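Local atomic coordinates of ThiJ/pfpI family protein (Bacillus anthracis, PDB entry 3EFE), a protein that is of uncharacterised activity but belongs to the DJ-1/PfpI family, whose members in other organisms include chaperones, proteases and other hydrolases. Residues K7-V12 with P63-D68; D76-P81 with E96-A101; N132-T137 with P142-E147; A168-A173 with L194-K199; E175-I180 with D186-W191. One frame throughout, in Å; residues are numbered along the deposited sequence.

Contact 1 of 5, residues K7-V12 with P63-D68; sequences KAFLYV and PDISLD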
# COMPACT_ATOMS: atom_id res chain seq x y z
N LYS D 7 0.20 -9.34 19.59
CA LYS D 7 -0.22 -8.01 19.09
C LYS D 7 0.64 -7.53 17.94
O LYS D 7 1.74 -7.99 17.77
CB LYS D 7 -0.24 -7.00 20.23
CG LYS D 7 -0.89 -7.63 21.47
CD LYS D 7 -1.50 -6.63 22.40
CE LYS D 7 -2.29 -7.34 23.49
NZ LYS D 7 -1.41 -8.27 24.33
N ALA D 8 0.08 -6.69 17.09
CA ALA D 8 0.76 -6.08 15.99
C ALA D 8 0.50 -4.60 16.09
O ALA D 8 -0.61 -4.19 16.21
CB ALA D 8 0.32 -6.63 14.65
N PHE D 9 1.57 -3.84 16.14
CA PHE D 9 1.53 -2.37 16.20
C PHE D 9 2.03 -1.76 14.92
O PHE D 9 3.03 -2.21 14.39
CB PHE D 9 2.37 -1.86 17.36
CG PHE D 9 1.83 -2.30 18.70
CD1 PHE D 9 0.68 -1.72 19.20
CD2 PHE D 9 2.47 -3.26 19.41
CE1 PHE D 9 0.18 -2.07 20.40
CE2 PHE D 9 1.95 -3.67 20.67
CZ PHE D 9 0.78 -3.04 21.14
N LEU D 10 1.32 -0.76 14.40
CA LEU D 10 1.89 0.05 13.34
C LEU D 10 2.08 1.44 13.88
O LEU D 10 1.12 2.17 14.19
CB LEU D 10 0.96 0.05 12.13
CG LEU D 10 1.35 0.95 10.95
CD1 LEU D 10 2.56 0.37 10.17
CD2 LEU D 10 0.12 1.32 10.10
N TYR D 11 3.31 1.89 13.93
CA TYR D 11 3.58 3.31 14.22
C TYR D 11 3.10 4.23 13.10
O TYR D 11 3.55 4.11 11.93
CB TYR D 11 5.06 3.47 14.54
CG TYR D 11 5.47 4.87 14.97
CD1 TYR D 11 4.94 5.46 16.12
CD2 TYR D 11 6.41 5.57 14.23
CE1 TYR D 11 5.34 6.75 16.50
CE2 TYR D 11 6.83 6.82 14.61
CZ TYR D 11 6.28 7.42 15.74
OH TYR D 11 6.70 8.70 16.06
N VAL D 12 2.19 5.13 13.47
CA VAL D 12 1.58 6.11 12.53
C VAL D 12 2.04 7.55 12.82
O VAL D 12 2.07 7.99 13.97
CB VAL D 12 -0.05 5.95 12.46
CG1 VAL D 12 -0.40 4.53 11.99
CG2 VAL D 12 -0.72 6.27 13.75
N PRO D 63 -4.93 7.74 15.33
CA PRO D 63 -4.21 6.70 16.03
C PRO D 63 -5.11 6.05 17.08
O PRO D 63 -5.93 6.73 17.74
CB PRO D 63 -3.02 7.44 16.67
CG PRO D 63 -2.85 8.58 15.86
CD PRO D 63 -4.25 9.03 15.52
N ASP D 64 -5.00 4.73 17.18
CA ASP D 64 -5.70 3.95 18.19
C ASP D 64 -5.25 4.31 19.58
O ASP D 64 -6.09 4.51 20.44
CB ASP D 64 -5.48 2.46 17.98
CG ASP D 64 -6.25 1.93 16.81
OD1 ASP D 64 -7.27 2.54 16.52
OD2 ASP D 64 -5.82 0.95 16.16
N ILE D 65 -3.95 4.33 19.79
CA ILE D 65 -3.37 4.66 21.04
C ILE D 65 -2.12 5.53 20.84
O ILE D 65 -1.63 5.72 19.71
CB ILE D 65 -3.01 3.36 21.85
CG1 ILE D 65 -1.74 2.66 21.28
CG2 ILE D 65 -4.25 2.42 21.97
CD1 ILE D 65 -1.45 1.24 21.84
N SER D 66 -1.61 6.05 21.95
CA SER D 66 -0.46 6.92 21.96
C SER D 66 0.69 6.09 22.41
O SER D 66 0.49 5.07 22.98
CB SER D 66 -0.71 8.16 22.87
OG SER D 66 -0.30 7.95 24.22
N LEU D 67 1.92 6.50 22.11
CA LEU D 67 3.07 5.68 22.51
C LEU D 67 3.03 5.31 23.99
O LEU D 67 3.32 4.19 24.34
CB LEU D 67 4.38 6.39 22.17
CG LEU D 67 5.68 5.61 22.44
CD1 LEU D 67 5.64 4.18 21.89
CD2 LEU D 67 6.91 6.42 21.90
N ASP D 68 2.67 6.25 24.85
CA ASP D 68 2.52 5.99 26.30
C ASP D 68 1.67 4.78 26.64
O ASP D 68 2.08 3.92 27.40
CB ASP D 68 1.83 7.15 26.97
CG ASP D 68 2.78 8.19 27.46
OD1 ASP D 68 4.01 7.89 27.48
OD2 ASP D 68 2.27 9.30 27.82
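Two apolar pairs join these segments, Phe-9 with Ile-65 and Val-12 with Pro-63. In the first, the tip of the isoleucine, CD1, stands 4.0 Å from CE1 of Phe-9, and the two side chains lie about at right angles. Ile-65 manages this reach because CG1 sits between the backbone N and the carbonyl carbon (chi1 75°), sending CD1 toward the ring. In the second pair the CG2 methyl of Val-12 rests against the pyrrolidine ring, 3.8 Å from CG of Pro-63 and nearly as close to its CB. A branched residue and a rigid ring suit this place, since both offer compact carbon surface with few ways to move.

Polar bonds fix the second segment from its surroundings. Thr-45 N is bonded to Asp-64 OD2, Pro-63 O receives Lys-50 NZ, and Ser-66 N pairs with Glu-69 OE1. The backbones of the two segments do not pair, because strand 43-47 runs between strands 8-11 and 65-66. Phe-9 packs on Ile-44 and Val-46 of that strand and so bridges it to meet Ile-65. Such side-chain contact across an intervening strand belongs to one edge of the largely parallel, flavodoxin-like sheet of the DJ-1/PfpI fold.

Contact 2 of 5, residues D76-P81 with E96-A101; sequences DLLILP and ERIGQA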
# COMPACT_ATOMS: atom_id res chain seq x y z
N ASP D 76 5.70 -9.46 20.42
CA ASP D 76 4.74 -8.52 19.81
C ASP D 76 5.34 -8.18 18.46
O ASP D 76 6.49 -8.50 18.20
CB ASP D 76 4.50 -7.26 20.68
CG ASP D 76 3.46 -7.49 21.86
OD1 ASP D 76 2.72 -8.51 21.76
OD2 ASP D 76 3.35 -6.67 22.83
N LEU D 77 4.57 -7.57 17.58
CA LEU D 77 5.09 -7.04 16.30
C LEU D 77 4.96 -5.53 16.28
O LEU D 77 3.85 -5.00 16.53
CB LEU D 77 4.40 -7.67 15.04
CG LEU D 77 4.74 -7.05 13.61
CD1 LEU D 77 6.19 -7.38 13.09
CD2 LEU D 77 3.64 -7.50 12.58
N LEU D 78 6.08 -4.87 15.99
CA LEU D 78 6.09 -3.40 15.74
C LEU D 78 6.57 -3.05 14.33
O LEU D 78 7.71 -3.26 14.02
CB LEU D 78 6.99 -2.67 16.73
CG LEU D 78 7.08 -1.14 16.63
CD1 LEU D 78 5.75 -0.43 16.85
CD2 LEU D 78 8.19 -0.62 17.59
N ILE D 79 5.64 -2.54 13.49
CA ILE D 79 5.92 -2.06 12.13
C ILE D 79 6.35 -0.53 12.10
O ILE D 79 5.61 0.39 12.56
CB ILE D 79 4.70 -2.28 11.15
CG1 ILE D 79 4.26 -3.72 11.19
CG2 ILE D 79 5.04 -1.83 9.69
CD1 ILE D 79 2.77 -3.98 10.82
N LEU D 80 7.53 -0.29 11.54
CA LEU D 80 7.95 1.09 11.30
C LEU D 80 8.05 1.39 9.81
O LEU D 80 8.99 0.97 9.15
CB LEU D 80 9.24 1.42 12.02
CG LEU D 80 9.42 0.76 13.39
CD1 LEU D 80 10.94 0.75 13.68
CD2 LEU D 80 8.53 1.44 14.45
N PRO D 81 7.10 2.16 9.27
CA PRO D 81 7.13 2.62 7.90
C PRO D 81 8.13 3.76 7.67
O PRO D 81 8.54 4.43 8.62
CB PRO D 81 5.72 3.13 7.66
CG PRO D 81 5.18 3.38 8.94
CD PRO D 81 5.95 2.67 10.00
N GLU D 96 13.70 5.34 21.43
CA GLU D 96 14.35 4.91 22.67
C GLU D 96 13.77 3.59 23.10
O GLU D 96 14.51 2.64 23.40
CB GLU D 96 14.28 5.99 23.74
CG GLU D 96 15.17 7.25 23.30
CD GLU D 96 15.16 8.51 24.25
OE1 GLU D 96 14.33 8.59 25.22
OE2 GLU D 96 15.96 9.45 23.97
N ARG D 97 12.43 3.54 23.04
CA ARG D 97 11.59 2.39 23.39
C ARG D 97 11.88 1.22 22.52
O ARG D 97 11.62 0.13 22.93
CB ARG D 97 10.11 2.71 23.17
CG ARG D 97 9.53 3.89 23.95
CD ARG D 97 8.94 3.53 25.31
NE ARG D 97 8.30 2.22 25.30
CZ ARG D 97 6.99 1.96 25.20
NH1 ARG D 97 6.06 2.91 25.16
NH2 ARG D 97 6.61 0.70 25.17
N ILE D 98 12.33 1.47 21.30
CA ILE D 98 12.60 0.41 20.33
C ILE D 98 13.80 -0.37 20.81
O ILE D 98 13.93 -1.59 20.55
CB ILE D 98 12.85 0.97 18.86
CG1 ILE D 98 11.53 1.30 18.16
CG2 ILE D 98 13.62 -0.03 17.99
CD1 ILE D 98 11.56 2.56 17.19
N GLY D 99 14.70 0.35 21.48
CA GLY D 99 15.90 -0.25 22.02
C GLY D 99 15.57 -1.29 23.03
O GLY D 99 16.17 -2.36 23.00
N GLN D 100 14.61 -0.98 23.91
CA GLN D 100 14.14 -1.90 24.97
C GLN D 100 13.31 -3.01 24.35
O GLN D 100 13.52 -4.18 24.67
CB GLN D 100 13.22 -1.20 26.01
CG GLN D 100 13.69 0.17 26.56
CD GLN D 100 12.52 1.01 27.15
OE1 GLN D 100 12.59 2.27 27.21
NE2 GLN D 100 11.43 0.31 27.55
N ALA D 101 12.35 -2.63 23.50
CA ALA D 101 11.56 -3.62 22.76
C ALA D 101 12.47 -4.67 22.20
O ALA D 101 12.20 -5.82 22.35
CB ALA D 101 10.75 -2.97 21.64
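Leu-78 is the first residue of 76-81 to meet the helix. Its CG lies anti to the backbone N (chi1 -178°), and this carries CD2 to 3.9 Å from CG1 of Ile-98, the two side chains crossing at about a right angle. At Ile-79 the strand alternation turns the side chain to the other side of the sheet, where it packs on Leu-24 and Ile-25 of helix 18-30. Leu-80 comes back to the Ile-98 side: its CD1 and the CD1 of Ile-98 approach tip to tip at 4.0 Å. Ile-98 thus serves both leucines with successive atoms of one branch, CG1 for Leu-78 and CD1 for Leu-80. Aliphatic residues suit all three positions, since the contact is buried and asks for shape and not for polar partners.

On the helix, Arg-97 takes no part, its NH2 bonding to Cys-70 O. Strand 77-80 lies between strands 8-11 and 107-111, with Phe-9 beside Leu-78 on one flank and Val-108 and Ala-110 beside Leu-80 on the other. Helix 92-104 is the connecting helix of the beta-alpha-beta unit that leads from this strand to 107-111, and helix 18-30 packs on the opposite face of the sheet.

Contact 3 of 5, residues N132-T137 with P142-E147; sequences NNLEYT and PNYKGE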
# COMPACT_ATOMS: atom_id res chain seq x y z
N ASN D 132 17.74 1.55 2.09
CA ASN D 132 17.66 2.00 0.71
C ASN D 132 18.99 2.02 0.02
O ASN D 132 19.09 1.61 -1.11
CB ASN D 132 16.95 3.36 0.65
CG ASN D 132 15.46 3.23 0.95
OD1 ASN D 132 14.82 2.24 0.56
ND2 ASN D 132 14.87 4.26 1.63
N ASN D 133 20.02 2.51 0.69
CA ASN D 133 21.34 2.69 0.09
C ASN D 133 22.37 2.83 1.22
O ASN D 133 22.23 3.71 2.10
CB ASN D 133 21.34 3.98 -0.77
CG ASN D 133 22.70 4.26 -1.39
OD1 ASN D 133 23.45 5.12 -0.91
ND2 ASN D 133 23.04 3.49 -2.46
N LEU D 134 23.39 1.98 1.19
CA LEU D 134 24.47 2.04 2.15
C LEU D 134 25.16 3.43 2.26
O LEU D 134 25.27 3.99 3.38
CB LEU D 134 25.52 1.06 1.72
CG LEU D 134 26.75 0.90 2.63
CD1 LEU D 134 26.32 0.65 4.11
CD2 LEU D 134 27.48 -0.24 2.03
N GLU D 135 25.53 4.00 1.11
CA GLU D 135 26.25 5.31 1.13
C GLU D 135 25.45 6.41 1.71
O GLU D 135 25.97 7.21 2.48
CB GLU D 135 26.87 5.63 -0.23
CG GLU D 135 27.87 4.50 -0.62
CD GLU D 135 29.05 4.36 0.42
OE1 GLU D 135 29.63 3.24 0.53
OE2 GLU D 135 29.41 5.38 1.13
N TYR D 136 24.15 6.43 1.42
CA TYR D 136 23.31 7.45 1.97
C TYR D 136 23.13 7.19 3.46
O TYR D 136 23.14 8.12 4.23
CB TYR D 136 21.98 7.50 1.19
CG TYR D 136 21.06 8.61 1.63
CD1 TYR D 136 21.36 9.95 1.37
CD2 TYR D 136 19.89 8.34 2.37
CE1 TYR D 136 20.51 11.00 1.81
CE2 TYR D 136 19.05 9.35 2.81
CZ TYR D 136 19.34 10.68 2.51
OH TYR D 136 18.50 11.67 2.99
N THR D 137 23.02 5.93 3.88
CA THR D 137 22.80 5.64 5.28
C THR D 137 24.04 6.09 6.06
O THR D 137 23.89 6.67 7.11
CB THR D 137 22.54 4.08 5.55
OG1 THR D 137 21.36 3.64 4.87
CG2 THR D 137 22.45 3.75 7.05
N PRO D 142 25.64 9.42 11.48
CA PRO D 142 26.92 9.53 12.20
C PRO D 142 27.26 8.38 13.18
O PRO D 142 28.42 7.94 13.22
CB PRO D 142 26.78 10.84 13.01
CG PRO D 142 25.44 11.42 12.71
CD PRO D 142 24.89 10.69 11.51
N ASN D 143 26.28 7.95 14.00
CA ASN D 143 26.52 6.91 15.01
C ASN D 143 26.26 5.46 14.52
O ASN D 143 26.07 4.55 15.34
CB ASN D 143 25.95 7.20 16.46
CG ASN D 143 24.81 8.24 16.52
OD1 ASN D 143 24.00 8.38 15.60
ND2 ASN D 143 24.70 8.93 17.68
N TYR D 144 26.30 5.27 13.19
CA TYR D 144 26.11 3.97 12.54
C TYR D 144 27.44 3.29 12.34
O TYR D 144 28.33 3.84 11.73
CB TYR D 144 25.38 4.14 11.20
CG TYR D 144 25.35 2.94 10.30
CD1 TYR D 144 24.66 1.79 10.65
CD2 TYR D 144 25.96 2.96 9.07
CE1 TYR D 144 24.66 0.68 9.79
CE2 TYR D 144 25.94 1.83 8.20
CZ TYR D 144 25.28 0.73 8.57
OH TYR D 144 25.25 -0.35 7.68
N LYS D 145 27.59 2.09 12.86
CA LYS D 145 28.86 1.35 12.74
C LYS D 145 28.66 -0.09 12.22
O LYS D 145 29.50 -1.02 12.46
CB LYS D 145 29.59 1.34 14.10
CG LYS D 145 29.92 2.71 14.72
CD LYS D 145 30.23 2.58 16.23
CE LYS D 145 30.18 3.91 17.01
NZ LYS D 145 30.64 5.11 16.20
N GLY D 146 27.57 -0.28 11.47
CA GLY D 146 27.12 -1.61 11.07
C GLY D 146 27.43 -1.94 9.66
O GLY D 146 26.91 -2.86 9.15
N GLU D 147 28.30 -1.21 9.00
CA GLU D 147 28.55 -1.45 7.58
C GLU D 147 28.90 -2.87 7.19
O GLU D 147 28.63 -3.32 6.07
CB GLU D 147 29.67 -0.55 7.06
CG GLU D 147 29.72 -0.58 5.54
CD GLU D 147 30.81 0.23 4.88
OE1 GLU D 147 31.26 -0.25 3.80
OE2 GLU D 147 31.18 1.33 5.41
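Thr-137 meets the Tyr-144 ring in a CH-pi contact: its CG2 methyl lies over one face, 4.2 Å from the ring centroid and 14° off the normal. The methyl is put there because CG2, not OG1, is anti to the backbone N. On the ring's other face Gly-146 N lies 3.5 Å above the plane, offset toward the rim; glycine, with no side chain, suits this close approach to the ring.

The remaining packing is built on Leu-134. Its CD1 comes to the ring edge, 3.9 Å from Tyr-144 OH, and touches CG of Glu-147. The glutamate lends its CG methylene to the leucine while OE2 forms a salt bridge with Lys-138, as suits a long residue at the surface.

Hydrogen bonds act within the helical segment. Asn-133 is the N-cap: its OD1 accepts from Tyr-136 N at 2.8 Å. Thr-137 OG1 has Ser-131 OG, Asp-116 OD1 and Asn-133 O as polar neighbours, which probably help to fix the methyl's rotation toward the ring.

The contact folds the loop after helix 134-140 back on that helix's first turn, while Ala-119 of helix 113-119 backs both Thr-137 and Tyr-144, and Tyr-150 packs against Leu-134.

Contact 4 of 5, residues A168-A173 with L194-K199; sequences APLEFA and LNKTHK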
# COMPACT_ATOMS: atom_id res chain seq x y z
N ALA D 168 10.66 -2.34 -1.79
CA ALA D 168 10.45 -3.77 -1.63
C ALA D 168 9.38 -4.08 -0.54
O ALA D 168 9.64 -4.86 0.39
CB ALA D 168 11.80 -4.44 -1.27
N PRO D 169 8.15 -3.51 -0.67
CA PRO D 169 7.11 -3.84 0.33
C PRO D 169 6.59 -5.30 0.39
O PRO D 169 6.16 -5.76 1.46
CB PRO D 169 5.99 -2.87 0.01
CG PRO D 169 6.28 -2.31 -1.33
CD PRO D 169 7.67 -2.56 -1.69
N LEU D 170 6.60 -6.02 -0.74
CA LEU D 170 6.14 -7.43 -0.78
C LEU D 170 7.12 -8.31 -0.10
O LEU D 170 6.72 -9.25 0.63
CB LEU D 170 6.10 -7.96 -2.20
CG LEU D 170 4.84 -8.31 -2.99
CD1 LEU D 170 5.20 -9.14 -4.29
CD2 LEU D 170 3.82 -9.03 -2.10
N GLU D 171 8.40 -8.08 -0.42
CA GLU D 171 9.50 -8.78 0.23
C GLU D 171 9.54 -8.51 1.75
O GLU D 171 9.76 -9.43 2.55
CB GLU D 171 10.88 -8.36 -0.38
CG GLU D 171 11.17 -8.97 -1.68
CD GLU D 171 10.39 -8.34 -2.82
OE1 GLU D 171 9.83 -7.17 -2.71
OE2 GLU D 171 10.39 -9.03 -3.87
N PHE D 172 9.39 -7.22 2.11
CA PHE D 172 9.23 -6.79 3.49
C PHE D 172 8.10 -7.57 4.17
O PHE D 172 8.30 -8.13 5.24
CB PHE D 172 8.99 -5.29 3.53
CG PHE D 172 8.80 -4.70 4.95
CD1 PHE D 172 9.81 -4.78 5.91
CD2 PHE D 172 7.63 -4.04 5.28
CE1 PHE D 172 9.65 -4.20 7.14
CE2 PHE D 172 7.45 -3.49 6.55
CZ PHE D 172 8.48 -3.51 7.45
N ALA D 173 6.95 -7.63 3.53
CA ALA D 173 5.73 -8.27 4.09
C ALA D 173 5.94 -9.77 4.23
O ALA D 173 5.57 -10.37 5.22
CB ALA D 173 4.49 -7.96 3.20
N LEU D 194 2.36 -15.01 -6.50
CA LEU D 194 1.17 -14.47 -7.18
C LEU D 194 1.31 -12.94 -7.29
O LEU D 194 1.18 -12.36 -8.36
CB LEU D 194 -0.11 -14.83 -6.43
CG LEU D 194 -1.43 -14.23 -6.89
CD1 LEU D 194 -1.81 -14.71 -8.30
CD2 LEU D 194 -2.54 -14.45 -5.83
N ASN D 195 1.58 -12.30 -6.16
CA ASN D 195 1.73 -10.89 -6.12
C ASN D 195 2.91 -10.38 -6.97
O ASN D 195 2.79 -9.38 -7.63
CB ASN D 195 1.82 -10.42 -4.65
CG ASN D 195 0.48 -10.42 -3.96
OD1 ASN D 195 -0.29 -9.49 -4.14
ND2 ASN D 195 0.18 -11.44 -3.17
N LYS D 196 4.03 -11.08 -6.97
CA LYS D 196 5.24 -10.70 -7.70
C LYS D 196 5.10 -10.92 -9.22
O LYS D 196 5.43 -10.09 -10.06
CB LYS D 196 6.38 -11.53 -7.15
CG LYS D 196 7.82 -11.05 -7.52
CD LYS D 196 8.17 -9.68 -6.86
CE LYS D 196 9.56 -9.26 -7.21
NZ LYS D 196 9.89 -7.87 -6.70
N THR D 197 4.55 -12.06 -9.56
CA THR D 197 4.59 -12.65 -10.91
C THR D 197 3.28 -12.50 -11.65
O THR D 197 3.26 -12.53 -12.86
CB THR D 197 4.98 -14.15 -10.65
OG1 THR D 197 6.42 -14.25 -10.60
CG2 THR D 197 4.33 -15.12 -11.55
N HIS D 198 2.19 -12.37 -10.90
CA HIS D 198 0.78 -12.40 -11.38
C HIS D 198 0.38 -13.65 -12.13
O HIS D 198 -0.59 -13.60 -12.84
CB HIS D 198 0.40 -11.19 -12.24
CG HIS D 198 0.91 -9.90 -11.71
ND1 HIS D 198 1.05 -9.65 -10.37
CD2 HIS D 198 1.33 -8.79 -12.35
CE1 HIS D 198 1.55 -8.46 -10.19
NE2 HIS D 198 1.77 -7.93 -11.38
N LYS D 199 1.14 -14.74 -11.99
CA LYS D 199 0.83 -15.95 -12.76
C LYS D 199 -0.27 -16.68 -12.01
O LYS D 199 -0.22 -16.77 -10.81
CB LYS D 199 2.07 -16.84 -12.99
CG LYS D 199 3.08 -16.23 -13.90
CD LYS D 199 4.17 -17.18 -14.38
CE LYS D 199 3.64 -18.07 -15.57
NZ LYS D 199 4.00 -19.60 -15.40
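The carboxylate of Glu-171 receives Lys-196 NZ at OE2, at 3.1 Å, on the syn side and 17° out of the carboxylate plane, a salt bridge with a hydrogen bond in it. OE2 is also bonded to Tyr-192 OH, so two partners converge on this one oxygen. The amide of Asn-195 is turned to its own helix, ND2 bonding to Trp-191 O, which leaves its CB to meet Leu-170. The imidazole of His-198 has Lys-196 O over one face, offset toward the rim, and a weak bond from ND1 to Leu-194 O.

Leu-170 supplies the apolar part. Its two methyls straddle CB of Asn-195, with CD2 3.5 Å from it, and CD1 alone reaches on to Lys-196 N. The leucine's first torsion, -111°, departs from a staggered value, which suggests some strain in fitting it there. Lys-196 bends at chi2 (67°), laying CD 4.0 Å from Leu-170 CD1 before NZ reaches the acid. A lysine suits the margin of the contact, its methylenes packing on the leucine and its ammonium reaching the acid.

The second subunit borders this region. His-198 NE2 makes a weak hydrogen bond to Glu-171 OE1 of the second subunit, and Lys-196 O a weak one to Lys-196 NZ of that subunit. A carboxylate with a lysine and a tyrosine hydroxyl on one oxygen would be expected to favour its charged form. The ion pair ties helix 169-179 to helix 185-197 just where the partly buried apolar packing gives way to the dimer contact.

Contact 5 of 5, residues E175-I180 with D186-W191; sequences EVLKKI and DALHSW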
# COMPACT_ATOMS: atom_id res chain seq x y z
N GLU D 175 8.86 -11.38 4.61
CA GLU D 175 9.79 -11.67 5.69
C GLU D 175 9.14 -11.49 7.04
O GLU D 175 9.40 -12.28 7.92
CB GLU D 175 11.07 -10.73 5.61
CG GLU D 175 12.02 -10.94 4.38
CD GLU D 175 12.68 -12.30 4.35
OE1 GLU D 175 12.56 -13.05 5.36
OE2 GLU D 175 13.28 -12.65 3.30
N VAL D 176 8.31 -10.46 7.24
CA VAL D 176 7.63 -10.30 8.54
C VAL D 176 6.70 -11.46 8.76
O VAL D 176 6.69 -12.06 9.84
CB VAL D 176 6.83 -8.98 8.66
CG1 VAL D 176 6.08 -8.90 10.00
CG2 VAL D 176 7.76 -7.86 8.55
N LEU D 177 5.97 -11.81 7.71
CA LEU D 177 4.92 -12.84 7.77
C LEU D 177 5.51 -14.18 8.18
O LEU D 177 4.94 -14.89 8.99
CB LEU D 177 4.19 -12.94 6.43
CG LEU D 177 2.79 -12.30 6.19
CD1 LEU D 177 2.16 -11.49 7.34
CD2 LEU D 177 2.70 -11.57 4.89
N LYS D 178 6.67 -14.49 7.58
CA LYS D 178 7.46 -15.65 7.85
C LYS D 178 8.05 -15.61 9.25
O LYS D 178 7.96 -16.57 9.93
CB LYS D 178 8.58 -15.69 6.84
CG LYS D 178 9.41 -16.95 6.83
CD LYS D 178 10.23 -16.82 5.53
CE LYS D 178 11.17 -17.97 5.28
NZ LYS D 178 12.36 -17.92 6.25
N LYS D 179 8.63 -14.51 9.68
CA LYS D 179 9.18 -14.45 11.04
C LYS D 179 8.12 -14.80 12.06
O LYS D 179 8.39 -15.58 12.91
CB LYS D 179 9.80 -13.04 11.34
CG LYS D 179 10.48 -12.83 12.73
CD LYS D 179 11.77 -13.67 12.92
CE LYS D 179 11.93 -14.33 14.41
NZ LYS D 179 13.18 -15.29 14.66
N ILE D 180 6.92 -14.21 11.99
CA ILE D 180 5.86 -14.46 12.99
C ILE D 180 5.02 -15.75 12.81
O ILE D 180 4.12 -16.06 13.64
CB ILE D 180 4.94 -13.22 13.17
CG1 ILE D 180 4.00 -12.99 11.96
CG2 ILE D 180 5.81 -11.93 13.43
CD1 ILE D 180 2.90 -12.05 12.30
N ASP D 186 4.11 -23.02 2.22
CA ASP D 186 3.33 -23.10 0.91
C ASP D 186 2.45 -21.91 0.58
O ASP D 186 2.47 -21.40 -0.51
CB ASP D 186 2.38 -24.30 0.95
CG ASP D 186 3.07 -25.59 0.70
OD1 ASP D 186 4.30 -25.54 0.45
OD2 ASP D 186 2.38 -26.66 0.73
N ALA D 187 1.64 -21.50 1.53
CA ALA D 187 0.83 -20.36 1.36
C ALA D 187 1.71 -19.09 1.23
O ALA D 187 1.41 -18.25 0.41
CB ALA D 187 -0.27 -20.27 2.52
N LEU D 188 2.80 -18.96 1.98
CA LEU D 188 3.63 -17.76 1.89
C LEU D 188 4.37 -17.64 0.57
O LEU D 188 4.49 -16.54 0.00
CB LEU D 188 4.63 -17.66 3.06
CG LEU D 188 5.36 -16.33 3.27
CD1 LEU D 188 4.47 -15.24 3.76
CD2 LEU D 188 6.55 -16.48 4.19
N HIS D 189 4.87 -18.76 0.07
CA HIS D 189 5.51 -18.81 -1.27
C HIS D 189 4.58 -18.54 -2.48
O HIS D 189 4.93 -17.80 -3.40
CB HIS D 189 6.34 -20.10 -1.47
CG HIS D 189 7.55 -20.16 -0.58
ND1 HIS D 189 8.35 -19.05 -0.33
CD2 HIS D 189 8.09 -21.18 0.13
CE1 HIS D 189 9.31 -19.38 0.51
NE2 HIS D 189 9.19 -20.67 0.79
N SER D 190 3.41 -19.15 -2.47
CA SER D 190 2.44 -18.92 -3.51
C SER D 190 1.83 -17.50 -3.46
O SER D 190 1.55 -16.90 -4.50
CB SER D 190 1.35 -20.01 -3.42
OG SER D 190 0.73 -19.96 -2.14
N TRP D 191 1.60 -16.99 -2.24
CA TRP D 191 1.16 -15.61 -2.00
C TRP D 191 2.23 -14.64 -2.57
O TRP D 191 1.96 -13.76 -3.35
CB TRP D 191 0.97 -15.35 -0.51
CG TRP D 191 0.60 -13.96 -0.23
CD1 TRP D 191 -0.63 -13.41 -0.34
CD2 TRP D 191 1.47 -12.88 0.16
NE1 TRP D 191 -0.60 -12.09 -0.05
CE2 TRP D 191 0.66 -11.73 0.30
CE3 TRP D 191 2.84 -12.77 0.41
CZ2 TRP D 191 1.18 -10.48 0.67
CZ3 TRP D 191 3.34 -11.55 0.79
CH2 TRP D 191 2.53 -10.42 0.92
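Leu-188 is inserted between Leu-177 and Lys-178, one methyl for each: CD1 lies 3.5 Å from CB of Leu-177, and CD2 3.4 Å from CB of Lys-178, tighter than usual for two carbons. Leu-188 holds both methyls forward because CG is anti to its backbone N (chi1 -168°). Beside this pair, CD2 of Leu-177 lies over one face of the Trp-191 indole, 4.1 Å from CH2, with the side chains crossing at about a right angle.

The next shell sets these groups in place. Trp-191 is flanked by Leu-170 and Ala-173 of the preceding turns of helix 169-179, the small alanine letting the indole come close, and its NE1 bonds weakly to Glu-27 OE2. Met-174 packs on Leu-188, while Leu-24 and Leu-28 of helix 18-30 back Leu-177. On the far side of helix 185-197, Ala-187 and Ser-190 face helix 201-209; Ser-190 OG keeps close to the carbonyls of Asp-186 and Ala-187, which lets a hydroxyl sit in a buried place.

The axes of helices 175-179 and 186-191 run antiparallel, at 177° and 10.8 Å apart, the two arms of a helical hairpin. Lys-178 marks its outer margin: its CB, CG and CD line Leu-188 while NZ leads away. With carbon meeting carbon throughout, the pairing rests on shape and on burial of apolar surface, and charge is kept to the solvent side.

Contacts 1 and 2 are apolar and buried, and belong to the same sheet: strands 8-11 and 77-80 are neighbours, their backbones bonded through Phe-9 to Leu-77 and Ile-79. Contacts 4 and 5 share helices 169-179 and 185-197 and adjoin through Trp-191. Along this pair the chemistry changes, from carbon packing in contact 5 to an added salt bridge in contact 4, where the second subunit comes near. Packing of Leu-77 on Val-176 and of Ile-79 on Phe-172 joins the sheet to that pair. Contact 3, whose centre lies about 19 Å from that of the chain, stands apart at the periphery, joined by a CH-pi contact and leucine packing, with the charge of Glu-147 turned to Lys-138.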